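Local coordinates for glycoside hydrolase YxiA (Bacillus licheniformis, PDB 3LV4), which probably cleaves arabinan as a family 43 glycoside hydrolase related to arabinan endo-1,5-alpha-L-arabinosidases, and binds calcium, at residues S17-N22 with D111-P116; K65-W70 with Y93-G98; G168-L173 with E201-L206; M426-L431 with D436-S441. All coordinates share one frame; numbering follows the deposited sequence.

Contact 1: S17-N22 with D111-P116; sequences SIIKAN and DDIEGP
I19 and A21, alternate residues of the strand 17-21, share one partner across the contact, the side chain of I113. I19 comes first: its CG2 meets I113 CD1 at 3.8 Å, and its own CD1 lies 4.0 Å from the same I113 CD1, the two isoleucines approaching tip to tip. A21 then presents its methyl on the I113 side, with A21 CB 3.9 Å from I113 CD1. The delta methyl of I113 is thus held by two successive inward-facing residues of the strand, and it reaches them because I113 is nearly fully extended, with CG1 anti to the backbone N (chi1 -165°) and CD1 continuing the line (chi2 163°). At N22 the strand ends and the backbone takes left-handed angles. Its amide approaches the other branch of the isoleucine, ND2 standing 4.4 Å from I113 CG2, and the polar link is made by a water that accepts from N22 ND2 at 3.3 Å and from I113 N at 3.0 Å. I113 is the second residue of a type I turn from D112 to G115, closed by G115 N bonding D112 O at 2.9 Å; a cis peptide to P116 follows. The turn joins strands 103-110 and 118-126. F89 of strand 89-96 touches I19, A21 and I113 alike, while Y26 of strand 24-29 packs on I113 and bonds E114, which also forms a salt bridge with K36. The contact therefore packs the edge strand of sheet 17-47 against the last turn of sheet 80-126, two neighbouring blades of the five-bladed propeller of this family.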
loop_
_atom_site.group_PDB
_atom_site.type_symbol
_atom_site.label_atom_id
_atom_site.label_comp_id
_atom_site.label_asym_id
_atom_site.label_seq_id
_atom_site.Cartn_x
_atom_site.Cartn_y
_atom_site.Cartn_z
ATOM N N SER A 17 -4.303 7.863 -0.501
ATOM C CA SER A 17 -5.100 7.141 -1.493
ATOM C C SER A 17 -5.140 7.944 -2.797
ATOM O O SER A 17 -5.710 9.039 -2.859
ATOM C CB SER A 17 -6.514 6.867 -0.964
ATOM O OG SER A 17 -7.113 5.766 -1.636
ATOM N N ILE A 18 -4.520 7.387 -3.832
ATOM C CA ILE A 18 -4.300 8.088 -5.097
ATOM C C ILE A 18 -5.542 8.145 -5.983
ATOM O O ILE A 18 -6.324 7.192 -6.056
ATOM C CB ILE A 18 -3.128 7.426 -5.889
ATOM C CG1 ILE A 18 -2.686 8.289 -7.077
ATOM C CG2 ILE A 18 -3.504 6.015 -6.357
ATOM C CD1 ILE A 18 -1.793 9.446 -6.694
ATOM N N ILE A 19 -5.726 9.274 -6.655
ATOM C CA ILE A 19 -6.763 9.383 -7.679
ATOM C C ILE A 19 -6.321 10.435 -8.684
ATOM O O ILE A 19 -5.780 11.477 -8.303
ATOM C CB ILE A 19 -8.159 9.736 -7.085
ATOM C CG1 ILE A 19 -9.184 9.963 -8.213
ATOM C CG2 ILE A 19 -8.075 10.960 -6.143
ATOM C CD1 ILE A 19 -10.625 10.183 -7.730
ATOM N N LYS A 20 -6.512 10.153 -9.966
ATOM C CA LYS A 20 -6.154 11.122 -10.984
ATOM C C LYS A 20 -7.404 11.732 -11.591
ATOM O O LYS A 20 -8.328 11.016 -11.974
ATOM C CB LYS A 20 -5.283 10.494 -12.075
ATOM C CG LYS A 20 -4.863 11.505 -13.129
ATOM C CD LYS A 20 -3.523 11.175 -13.717
ATOM C CE LYS A 20 -3.627 10.360 -14.965
ATOM N NZ LYS A 20 -2.691 10.911 -16.000
ATOM N N ALA A 21 -7.438 13.058 -11.659
ATOM C CA ALA A 21 -8.546 13.749 -12.308
ATOM C C ALA A 21 -8.026 14.991 -12.999
ATOM O O ALA A 21 -7.140 15.658 -12.483
ATOM C CB ALA A 21 -9.608 14.125 -11.286
ATOM N N ASN A 22 -8.569 15.298 -14.170
ATOM C CA ASN A 22 -8.212 16.535 -14.856
ATOM C C ASN A 22 -6.712 16.608 -15.153
ATOM O O ASN A 22 -6.145 17.698 -15.238
ATOM C CB ASN A 22 -8.615 17.746 -14.000
ATOM C CG ASN A 22 -10.033 17.638 -13.458
ATOM O OD1 ASN A 22 -10.987 17.488 -14.225
ATOM N ND2 ASN A 22 -10.179 17.715 -12.130
ATOM N N ASP A 111 -18.769 17.756 -6.195
ATOM C CA ASP A 111 -18.797 18.000 -7.637
ATOM C C ASP A 111 -17.376 18.148 -8.158
ATOM O O ASP A 111 -17.058 17.727 -9.269
ATOM C CB ASP A 111 -19.580 19.277 -7.968
ATOM C CG ASP A 111 -21.053 19.162 -7.640
ATOM O OD1 ASP A 111 -21.600 18.041 -7.700
ATOM O OD2 ASP A 111 -21.664 20.205 -7.323
ATOM N N ASP A 112 -16.535 18.763 -7.339
ATOM C CA ASP A 112 -15.142 19.023 -7.675
ATOM C C ASP A 112 -14.235 18.245 -6.741
ATOM O O ASP A 112 -14.534 18.113 -5.555
ATOM C CB ASP A 112 -14.844 20.511 -7.540
ATOM C CG ASP A 112 -15.029 21.253 -8.834
ATOM O OD1 ASP A 112 -14.009 21.500 -9.522
ATOM O OD2 ASP A 112 -16.191 21.574 -9.166
ATOM N N ILE A 113 -13.117 17.749 -7.265
ATOM C CA ILE A 113 -12.282 16.851 -6.483
ATOM C C ILE A 113 -11.704 17.497 -5.219
ATOM O O ILE A 113 -11.454 16.804 -4.232
ATOM C CB ILE A 113 -11.163 16.209 -7.332
ATOM C CG1 ILE A 113 -10.553 15.017 -6.577
ATOM C CG2 ILE A 113 -10.126 17.255 -7.733
ATOM C CD1 ILE A 113 -9.776 14.097 -7.436
ATOM N N GLU A 114 -11.512 18.815 -5.231
ATOM C CA GLU A 114 -10.981 19.494 -4.053
ATOM C C GLU A 114 -12.071 19.994 -3.106
ATOM O O GLU A 114 -11.794 20.757 -2.179
ATOM C CB GLU A 114 -10.026 20.629 -4.440
ATOM C CG GLU A 114 -8.794 20.130 -5.180
ATOM C CD GLU A 114 -7.781 21.220 -5.450
ATOM O OE1 GLU A 114 -7.700 22.178 -4.654
ATOM O OE2 GLU A 114 -7.051 21.107 -6.450
ATOM N N GLY A 115 -13.302 19.550 -3.329
ATOM C CA GLY A 115 -14.386 19.853 -2.410
ATOM C C GLY A 115 -15.285 20.990 -2.844
ATOM O O GLY A 115 -15.085 21.577 -3.906
ATOM N N PRO A 116 -16.288 21.315 -2.019
ATOM C CA PRO A 116 -16.534 20.644 -0.738
ATOM C C PRO A 116 -17.267 19.315 -0.897
ATOM O O PRO A 116 -18.043 19.133 -1.842
ATOM C CB PRO A 116 -17.432 21.641 0.003
ATOM C CG PRO A 116 -18.198 22.326 -1.103
ATOM C CD PRO A 116 -17.229 22.427 -2.260
HETATM O O HOH W 1 -12.753 18.202 -10.172
#

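Contact 2: K65-W70 with Y93-G98; sequences KETFEW and YNACRG
T67 carries most of the helix side of this contact, dividing its two branches between Y93 and A95. Its methyl drops onto the strand, T67 CG2 lying 3.5 Å from A95 CB, and its hydroxyl comes up to the rim of the tyrosine, T67 OG1 standing 3.2 Å from Y93 CE1 in the plane of the ring. With CG2 anti to the backbone N and OG1 anti to the carbonyl carbon (chi1 -72°), one rotamer serves both neighbours. The hydroxyls do not bond directly; a water joins them, 2.6 Å from T67 OG1 and 2.9 Å from Y93 OH. Replacing Y93 by an alanine would probably leave this water without its phenol partner and open a gap beside the T67 hydroxyl. In the next shell, I122 of strand 118-126 packs on T67, and A108 of strand 103-110 on Y93. Backbone bonds of Y93 with G106 and of A95 with A104 fix the strand on which both side chains stand. At the far end W70 lies on A104, its indole in cation-pi contact with R102 and K125, and R97 forms salt bridges with E72 and D99. The segment axes pass at 7.7 Å, inclined by only 25°, so the short helix lies almost along the strand. This is a helix from a connection between blades, laid on the sheet 80-126, the second blade of a five-bladed beta-propeller as in other family 43 enzymes.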
loop_
_atom_site.group_PDB
_atom_site.type_symbol
_atom_site.label_atom_id
_atom_site.label_comp_id
_atom_site.label_asym_id
_atom_site.label_seq_id
_atom_site.Cartn_x
_atom_site.Cartn_y
_atom_site.Cartn_z
ATOM N N LYS A 65 -20.817 15.316 11.947
ATOM C CA LYS A 65 -20.977 15.244 13.397
ATOM C C LYS A 65 -21.363 13.850 13.891
ATOM O O LYS A 65 -20.891 13.428 14.945
ATOM C CB LYS A 65 -21.977 16.286 13.914
ATOM C CG LYS A 65 -23.399 16.068 13.449
ATOM C CD LYS A 65 -24.293 17.246 13.849
ATOM C CE LYS A 65 -25.679 17.130 13.233
ATOM N NZ LYS A 65 -26.516 18.329 13.524
ATOM N N GLU A 66 -22.205 13.136 13.142
ATOM C CA GLU A 66 -22.668 11.829 13.609
ATOM C C GLU A 66 -21.506 10.859 13.715
ATOM O O GLU A 66 -21.481 9.990 14.588
ATOM C CB GLU A 66 -23.753 11.239 12.698
ATOM C CG GLU A 66 -25.119 11.884 12.831
ATOM C CD GLU A 66 -25.303 13.077 11.902
ATOM O OE1 GLU A 66 -24.405 13.345 11.066
ATOM O OE2 GLU A 66 -26.356 13.744 12.010
ATOM N N THR A 67 -20.534 11.022 12.826
ATOM C CA THR A 67 -19.379 10.136 12.786
ATOM C C THR A 67 -18.424 10.455 13.938
ATOM O O THR A 67 -17.955 9.557 14.641
ATOM C CB THR A 67 -18.664 10.237 11.416
ATOM O OG1 THR A 67 -19.478 9.597 10.432
ATOM C CG2 THR A 67 -17.289 9.555 11.446
ATOM N N PHE A 68 -18.152 11.737 14.153
ATOM C CA PHE A 68 -17.329 12.107 15.298
ATOM C C PHE A 68 -17.983 11.681 16.611
ATOM O O PHE A 68 -17.299 11.244 17.537
ATOM C CB PHE A 68 -16.990 13.597 15.299
ATOM C CG PHE A 68 -16.184 14.030 14.113
ATOM C CD1 PHE A 68 -14.920 13.492 13.882
ATOM C CD2 PHE A 68 -16.682 14.979 13.231
ATOM C CE1 PHE A 68 -14.177 13.883 12.777
ATOM C CE2 PHE A 68 -15.943 15.383 12.129
ATOM C CZ PHE A 68 -14.691 14.831 11.896
ATOM N N GLU A 69 -19.306 11.788 16.691
ATOM C CA GLU A 69 -20.014 11.414 17.913
ATOM C C GLU A 69 -19.959 9.916 18.180
ATOM O O GLU A 69 -19.794 9.496 19.329
ATOM C CB GLU A 69 -21.475 11.860 17.867
ATOM C CG GLU A 69 -21.668 13.370 17.882
ATOM C CD GLU A 69 -23.127 13.766 17.691
ATOM O OE1 GLU A 69 -23.990 12.857 17.642
ATOM O OE2 GLU A 69 -23.405 14.981 17.584
ATOM N N TRP A 70 -20.120 9.115 17.128
ATOM C CA TRP A 70 -20.066 7.666 17.272
ATOM C C TRP A 70 -18.663 7.202 17.626
ATOM O O TRP A 70 -18.471 6.387 18.538
ATOM C CB TRP A 70 -20.519 6.947 15.993
ATOM C CG TRP A 70 -20.378 5.458 16.133
ATOM C CD1 TRP A 70 -19.321 4.684 15.721
ATOM C CD2 TRP A 70 -21.303 4.565 16.768
ATOM N NE1 TRP A 70 -19.548 3.369 16.047
ATOM C CE2 TRP A 70 -20.753 3.267 16.690
ATOM C CE3 TRP A 70 -22.550 4.733 17.382
ATOM C CZ2 TRP A 70 -21.407 2.143 17.204
ATOM C CZ3 TRP A 70 -23.202 3.607 17.895
ATOM C CH2 TRP A 70 -22.626 2.335 17.800
ATOM N N TYR A 93 -15.345 8.107 3.994
ATOM C CA TYR A 93 -14.672 8.656 5.160
ATOM C C TYR A 93 -14.962 7.790 6.376
ATOM O O TYR A 93 -15.945 7.039 6.402
ATOM C CB TYR A 93 -15.132 10.097 5.414
ATOM C CG TYR A 93 -16.590 10.188 5.806
ATOM C CD1 TYR A 93 -17.000 9.877 7.097
ATOM C CD2 TYR A 93 -17.557 10.565 4.883
ATOM C CE1 TYR A 93 -18.335 9.943 7.462
ATOM C CE2 TYR A 93 -18.897 10.651 5.242
ATOM C CZ TYR A 93 -19.281 10.329 6.532
ATOM O OH TYR A 93 -20.608 10.401 6.893
ATOM N N ASN A 94 -14.113 7.902 7.392
ATOM C CA ASN A 94 -14.285 7.099 8.593
ATOM C C ASN A 94 -13.549 7.704 9.779
ATOM O O ASN A 94 -12.566 8.436 9.618
ATOM C CB ASN A 94 -13.817 5.658 8.336
ATOM C CG ASN A 94 -12.402 5.592 7.783
ATOM O OD1 ASN A 94 -12.182 5.628 6.566
ATOM N ND2 ASN A 94 -11.439 5.495 8.669
ATOM N N ALA A 95 -14.047 7.419 10.976
ATOM C CA ALA A 95 -13.374 7.831 12.197
ATOM C C ALA A 95 -13.368 6.650 13.154
ATOM O O ALA A 95 -14.246 5.785 13.087
ATOM C CB ALA A 95 -14.068 9.024 12.826
ATOM N N CYS A 96 -12.374 6.614 14.030
ATOM C CA CYS A 96 -12.228 5.529 14.991
ATOM C C CYS A 96 -11.741 6.081 16.327
ATOM O O CYS A 96 -10.871 6.948 16.365
ATOM C CB CYS A 96 -11.233 4.490 14.457
ATOM S SG CYS A 96 -10.852 3.160 15.624
ATOM N N ARG A 97 -12.310 5.589 17.426
ATOM C CA ARG A 97 -11.922 6.065 18.752
ATOM C C ARG A 97 -10.427 5.918 19.010
ATOM O O ARG A 97 -9.832 6.733 19.715
ATOM C CB ARG A 97 -12.718 5.360 19.853
ATOM C CG ARG A 97 -12.585 6.049 21.205
ATOM C CD ARG A 97 -13.658 5.585 22.176
ATOM N NE ARG A 97 -13.645 4.136 22.342
ATOM C CZ ARG A 97 -14.673 3.425 22.793
ATOM N NH1 ARG A 97 -15.809 4.031 23.124
ATOM N NH2 ARG A 97 -14.570 2.107 22.909
ATOM N N GLY A 98 -9.830 4.870 18.453
ATOM C CA GLY A 98 -8.390 4.691 18.513
ATOM C C GLY A 98 -7.921 3.605 19.461
ATOM O O GLY A 98 -6.893 2.971 19.218
HETATM O O HOH W 2 -21.200 11.373 9.521
#

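Contact 3: G168-L173 with E201-L206; sequences GGIFIL and EGAYIL
I170 fits closely against the start of strand 200-208, and this is the tight end of the contact. Its CG2 methyl presses on the methyl of A203, I170 CG2 to A203 CB being 3.7 Å, while the longer branch lies over the backbone, I170 CD1 to E201 CA 4.1 Å. With CG2 anti to the backbone N and CG1 anti to the carbonyl carbon (chi1 -59°), one branch falls to A203 and the other to E201. V162 of strand 159-163 packs on both I170 and A203. Further along, the strands splay, their axes inclined by 41°, and the packing thins to one touch, I172 CD1 to I205 CD1 at 4.1 Å, between side chains that cross at about a right angle. This looser end is nevertheless buried: W160 and L192 pack on I172, Y214 and Y243 on I205. No hydrogen bond links the segments; van der Waals packing, largely of aliphatic side chains, joins them. The E201 side chain leaves its backbone on the side away from segment 168-173, and S165 and Y229 hydrogen-bond its carboxylate at OE1 and OE2, with D148 beside it. An apolar seam between adjacent blades, with E201, the predicted proton donor, on the innermost strand of one and D148, predicted to tune it, on the loop before the other, is consistent with the active site of a family 43 five-bladed propeller.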
loop_
_atom_site.group_PDB
_atom_site.type_symbol
_atom_site.label_atom_id
_atom_site.label_comp_id
_atom_site.label_asym_id
_atom_site.label_seq_id
_atom_site.Cartn_x
_atom_site.Cartn_y
_atom_site.Cartn_z
ATOM N N GLY A 168 -11.511 -8.036 13.051
ATOM C CA GLY A 168 -11.949 -9.284 12.442
ATOM C C GLY A 168 -11.399 -9.557 11.059
ATOM O O GLY A 168 -11.628 -10.641 10.498
ATOM N N GLY A 169 -10.689 -8.585 10.490
ATOM C CA GLY A 169 -10.033 -8.800 9.213
ATOM C C GLY A 169 -10.390 -7.797 8.133
ATOM O O GLY A 169 -10.947 -6.727 8.406
ATOM N N ILE A 170 -10.063 -8.162 6.900
ATOM C CA ILE A 170 -10.274 -7.321 5.731
ATOM C C ILE A 170 -11.438 -7.920 4.958
ATOM O O ILE A 170 -11.446 -9.121 4.681
ATOM C CB ILE A 170 -9.007 -7.318 4.829
ATOM C CG1 ILE A 170 -7.789 -6.797 5.611
ATOM C CG2 ILE A 170 -9.252 -6.546 3.519
ATOM C CD1 ILE A 170 -7.950 -5.369 6.180
ATOM N N PHE A 171 -12.419 -7.085 4.627
ATOM C CA PHE A 171 -13.653 -7.534 3.995
ATOM C C PHE A 171 -13.902 -6.780 2.693
ATOM O O PHE A 171 -13.365 -5.690 2.485
ATOM C CB PHE A 171 -14.847 -7.307 4.936
ATOM C CG PHE A 171 -14.886 -8.247 6.111
ATOM C CD1 PHE A 171 -13.984 -8.110 7.158
ATOM C CD2 PHE A 171 -15.831 -9.266 6.171
ATOM C CE1 PHE A 171 -14.021 -8.977 8.236
ATOM C CE2 PHE A 171 -15.873 -10.141 7.249
ATOM C CZ PHE A 171 -14.970 -9.998 8.281
ATOM N N ILE A 172 -14.727 -7.357 1.822
ATOM C CA ILE A 172 -15.097 -6.683 0.583
ATOM C C ILE A 172 -16.612 -6.727 0.368
ATOM O O ILE A 172 -17.257 -7.743 0.624
ATOM C CB ILE A 172 -14.313 -7.241 -0.646
ATOM C CG1 ILE A 172 -14.468 -6.320 -1.864
ATOM C CG2 ILE A 172 -14.697 -8.698 -0.956
ATOM C CD1 ILE A 172 -13.555 -6.725 -3.024
ATOM N N LEU A 173 -17.161 -5.596 -0.070
ATOM C CA LEU A 173 -18.593 -5.424 -0.299
ATOM C C LEU A 173 -18.841 -5.048 -1.747
ATOM O O LEU A 173 -18.053 -4.307 -2.340
ATOM C CB LEU A 173 -19.122 -4.292 0.592
ATOM C CG LEU A 173 -19.396 -4.652 2.056
ATOM C CD1 LEU A 173 -19.470 -3.423 2.933
ATOM C CD2 LEU A 173 -20.691 -5.458 2.154
ATOM N N GLU A 201 -3.989 -4.131 7.757
ATOM C CA GLU A 201 -4.881 -3.011 7.452
ATOM C C GLU A 201 -4.472 -2.379 6.127
ATOM O O GLU A 201 -3.540 -2.857 5.476
ATOM C CB GLU A 201 -4.840 -1.966 8.577
ATOM C CG GLU A 201 -3.501 -1.233 8.712
ATOM C CD GLU A 201 -3.461 -0.290 9.910
ATOM O OE1 GLU A 201 -4.454 -0.238 10.675
ATOM O OE2 GLU A 201 -2.430 0.399 10.090
ATOM N N GLY A 202 -5.173 -1.322 5.714
ATOM C CA GLY A 202 -4.771 -0.586 4.526
ATOM C C GLY A 202 -4.842 -1.374 3.229
ATOM O O GLY A 202 -3.933 -1.284 2.393
ATOM N N ALA A 203 -5.918 -2.143 3.053
ATOM C CA ALA A 203 -6.141 -2.886 1.815
ATOM C C ALA A 203 -6.229 -1.977 0.584
ATOM O O ALA A 203 -6.760 -0.864 0.642
ATOM C CB ALA A 203 -7.408 -3.733 1.923
ATOM N N TYR A 204 -5.717 -2.462 -0.537
ATOM C CA TYR A 204 -5.844 -1.735 -1.787
ATOM C C TYR A 204 -5.785 -2.739 -2.929
ATOM O O TYR A 204 -4.865 -3.554 -2.982
ATOM C CB TYR A 204 -4.725 -0.691 -1.932
ATOM C CG TYR A 204 -5.083 0.373 -2.944
ATOM C CD1 TYR A 204 -4.794 0.204 -4.290
ATOM C CD2 TYR A 204 -5.750 1.532 -2.553
ATOM C CE1 TYR A 204 -5.142 1.164 -5.218
ATOM C CE2 TYR A 204 -6.108 2.494 -3.474
ATOM C CZ TYR A 204 -5.802 2.307 -4.806
ATOM O OH TYR A 204 -6.162 3.269 -5.725
ATOM N N ILE A 205 -6.761 -2.692 -3.836
ATOM C CA ILE A 205 -6.797 -3.655 -4.937
ATOM C C ILE A 205 -6.537 -3.006 -6.296
ATOM O O ILE A 205 -7.246 -2.077 -6.702
ATOM C CB ILE A 205 -8.115 -4.477 -4.949
ATOM C CG1 ILE A 205 -8.155 -5.390 -3.711
ATOM C CG2 ILE A 205 -8.206 -5.324 -6.233
ATOM C CD1 ILE A 205 -9.520 -5.972 -3.394
ATOM N N LEU A 206 -5.505 -3.492 -6.989
ATOM C CA LEU A 206 -5.160 -2.986 -8.317
ATOM C C LEU A 206 -5.099 -4.112 -9.349
ATOM O O LEU A 206 -4.396 -5.110 -9.155
ATOM C CB LEU A 206 -3.809 -2.257 -8.285
ATOM C CG LEU A 206 -3.440 -1.627 -9.632
ATOM C CD1 LEU A 206 -4.393 -0.470 -9.916
ATOM C CD2 LEU A 206 -2.001 -1.151 -9.677
#

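Contact 4: M426-L431 with D436-S441; sequences MTFSAL and DAVWGS
F428 lies flat over G440, its hydrogen-bonded antiparallel partner: G440 CA sits 3.7 Å from the F428 ring centroid and 16° off the ring normal, a CH-pi contact. CG placed between backbone N and carbonyl carbon (chi1 64°) folds the ring across the neighbouring strand, and a CB at G440 would collide with it. On the same side of the sheet, V438 CG2 lies at the ring's edge and 3.9 Å from A430 CB. An alanine replacing F428 would probably cost G440 its CH-pi partner and leave V438 short of one apolar neighbour. On the other side L431 CD2 touches A437 CB at 3.7 Å. Four backbone bonds join the strands, two each in the F428-G440 and A430-V438 pairs; G440 N to F428 O is 2.8 Å and nearly straight, 170° at the hydrogen. Outward, S429 OG passes W439 CD1 at 3.3 Å but bonds V335 O, and T427 OG1 bonds L414 O. S441 OG bonds H338; D436 OD2 forms a salt bridge with K407 and hydrogen-bonds S432, while OD1 bonds Y409. Backbone bonds plus apolar and CH-pi contacts thus hold this lipocalin-like domain hairpin together, while its buried polar side chains find partners mostly outside it.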
loop_
_atom_site.group_PDB
_atom_site.type_symbol
_atom_site.label_atom_id
_atom_site.label_comp_id
_atom_site.label_asym_id
_atom_site.label_seq_id
_atom_site.Cartn_x
_atom_site.Cartn_y
_atom_site.Cartn_z
HETATM N N MSE A 426 22.317 1.807 -11.395
HETATM C CA MSE A 426 21.594 0.631 -11.866
HETATM C C MSE A 426 20.970 -0.056 -10.662
HETATM O O MSE A 426 21.615 -0.195 -9.629
HETATM C CB MSE A 426 22.536 -0.344 -12.582
HETATM C CG MSE A 426 21.850 -1.646 -13.026
HETATM SE SE MSE A 426 20.372 -1.322 -14.293
HETATM C CE MSE A 426 21.453 -0.711 -15.818
ATOM N N THR A 427 19.720 -0.486 -10.776
ATOM C CA THR A 427 19.103 -1.203 -9.671
ATOM C C THR A 427 18.538 -2.533 -10.147
ATOM O O THR A 427 18.364 -2.755 -11.339
ATOM C CB THR A 427 17.964 -0.381 -9.012
ATOM O OG1 THR A 427 16.794 -0.406 -9.847
ATOM C CG2 THR A 427 18.407 1.068 -8.788
ATOM N N PHE A 428 18.270 -3.424 -9.201
ATOM C CA PHE A 428 17.421 -4.565 -9.467
ATOM C C PHE A 428 16.512 -4.780 -8.268
ATOM O O PHE A 428 16.820 -4.349 -7.159
ATOM C CB PHE A 428 18.229 -5.835 -9.806
ATOM C CG PHE A 428 19.091 -6.344 -8.685
ATOM C CD1 PHE A 428 18.550 -7.128 -7.675
ATOM C CD2 PHE A 428 20.455 -6.077 -8.665
ATOM C CE1 PHE A 428 19.349 -7.620 -6.645
ATOM C CE2 PHE A 428 21.264 -6.567 -7.644
ATOM C CZ PHE A 428 20.706 -7.335 -6.627
ATOM N N SER A 429 15.379 -5.424 -8.504
ATOM C CA SER A 429 14.421 -5.694 -7.443
ATOM C C SER A 429 13.786 -7.022 -7.779
ATOM O O SER A 429 13.302 -7.206 -8.893
ATOM C CB SER A 429 13.355 -4.599 -7.383
ATOM O OG SER A 429 12.415 -4.858 -6.347
ATOM N N ALA A 430 13.812 -7.962 -6.843
ATOM C CA ALA A 430 13.364 -9.314 -7.158
ATOM C C ALA A 430 12.648 -9.984 -5.987
ATOM O O ALA A 430 12.749 -9.531 -4.844
ATOM C CB ALA A 430 14.549 -10.169 -7.629
ATOM N N LEU A 431 11.934 -11.070 -6.286
ATOM C CA LEU A 431 11.124 -11.771 -5.297
ATOM C C LEU A 431 11.305 -13.270 -5.429
ATOM O O LEU A 431 11.455 -13.783 -6.537
ATOM C CB LEU A 431 9.636 -11.461 -5.511
ATOM C CG LEU A 431 9.093 -10.067 -5.164
ATOM C CD1 LEU A 431 7.689 -9.878 -5.737
ATOM C CD2 LEU A 431 9.082 -9.848 -3.653
ATOM N N ASP A 436 9.847 -13.136 -0.119
ATOM C CA ASP A 436 10.742 -12.082 0.351
ATOM C C ASP A 436 11.417 -11.366 -0.812
ATOM O O ASP A 436 11.619 -11.951 -1.892
ATOM C CB ASP A 436 11.769 -12.595 1.383
ATOM C CG ASP A 436 12.776 -13.566 0.785
ATOM O OD1 ASP A 436 13.966 -13.187 0.651
ATOM O OD2 ASP A 436 12.380 -14.707 0.453
ATOM N N ALA A 437 11.717 -10.086 -0.592
ATOM C CA ALA A 437 12.253 -9.201 -1.624
ATOM C C ALA A 437 13.728 -8.901 -1.429
ATOM O O ALA A 437 14.187 -8.699 -0.306
ATOM C CB ALA A 437 11.478 -7.889 -1.631
ATOM N N VAL A 438 14.466 -8.838 -2.533
ATOM C CA VAL A 438 15.832 -8.325 -2.500
ATOM C C VAL A 438 15.941 -7.113 -3.429
ATOM O O VAL A 438 15.354 -7.099 -4.515
ATOM C CB VAL A 438 16.873 -9.408 -2.882
ATOM C CG1 VAL A 438 16.826 -10.551 -1.870
ATOM C CG2 VAL A 438 16.635 -9.926 -4.303
ATOM N N TRP A 439 16.672 -6.093 -2.986
ATOM C CA TRP A 439 16.908 -4.898 -3.791
ATOM C C TRP A 439 18.394 -4.711 -3.948
ATOM O O TRP A 439 19.148 -4.892 -2.994
ATOM C CB TRP A 439 16.416 -3.645 -3.070
ATOM C CG TRP A 439 14.942 -3.441 -3.004
ATOM C CD1 TRP A 439 13.957 -4.238 -3.527
ATOM C CD2 TRP A 439 14.284 -2.335 -2.389
ATOM N NE1 TRP A 439 12.720 -3.689 -3.260
ATOM C CE2 TRP A 439 12.897 -2.522 -2.565
ATOM C CE3 TRP A 439 14.735 -1.211 -1.688
ATOM C CZ2 TRP A 439 11.959 -1.613 -2.075
ATOM C CZ3 TRP A 439 13.802 -0.315 -1.199
ATOM C CH2 TRP A 439 12.429 -0.521 -1.398
ATOM N N GLY A 440 18.815 -4.301 -5.137
ATOM C CA GLY A 440 20.207 -3.953 -5.359
ATOM C C GLY A 440 20.287 -2.546 -5.916
ATOM O O GLY A 440 19.444 -2.140 -6.730
ATOM N N SER A 441 21.290 -1.795 -5.472
ATOM C CA SER A 441 21.556 -0.468 -6.026
ATOM C C SER A 441 23.056 -0.359 -6.243
ATOM O O SER A 441 23.838 -0.579 -5.319
ATOM C CB SER A 441 21.053 0.630 -5.082
ATOM O OG SER A 441 21.104 1.905 -5.695
#

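From the N terminus, strand 17-21 opens the longest loop; contact 1 closes it at the turn 111-116 and so joins the first two propeller blades. Contact 2 is nested inside that loop, binding the helix 65-71 to the second blade. Contact 3 follows in series and closes a shorter loop, tying the third blade to the innermost strand of the fourth. Contacts 1 and 3 touch through Y204, whose OH lies 3.9 Å from I18 CG2. Contact 4 closes the tight turn of a hairpin, pairing strands 423-432 and 437-442 of the C-terminal region, its centre about 34 Å from that of contact 1. No pair crosses along the chain: one is nested, the others are successive.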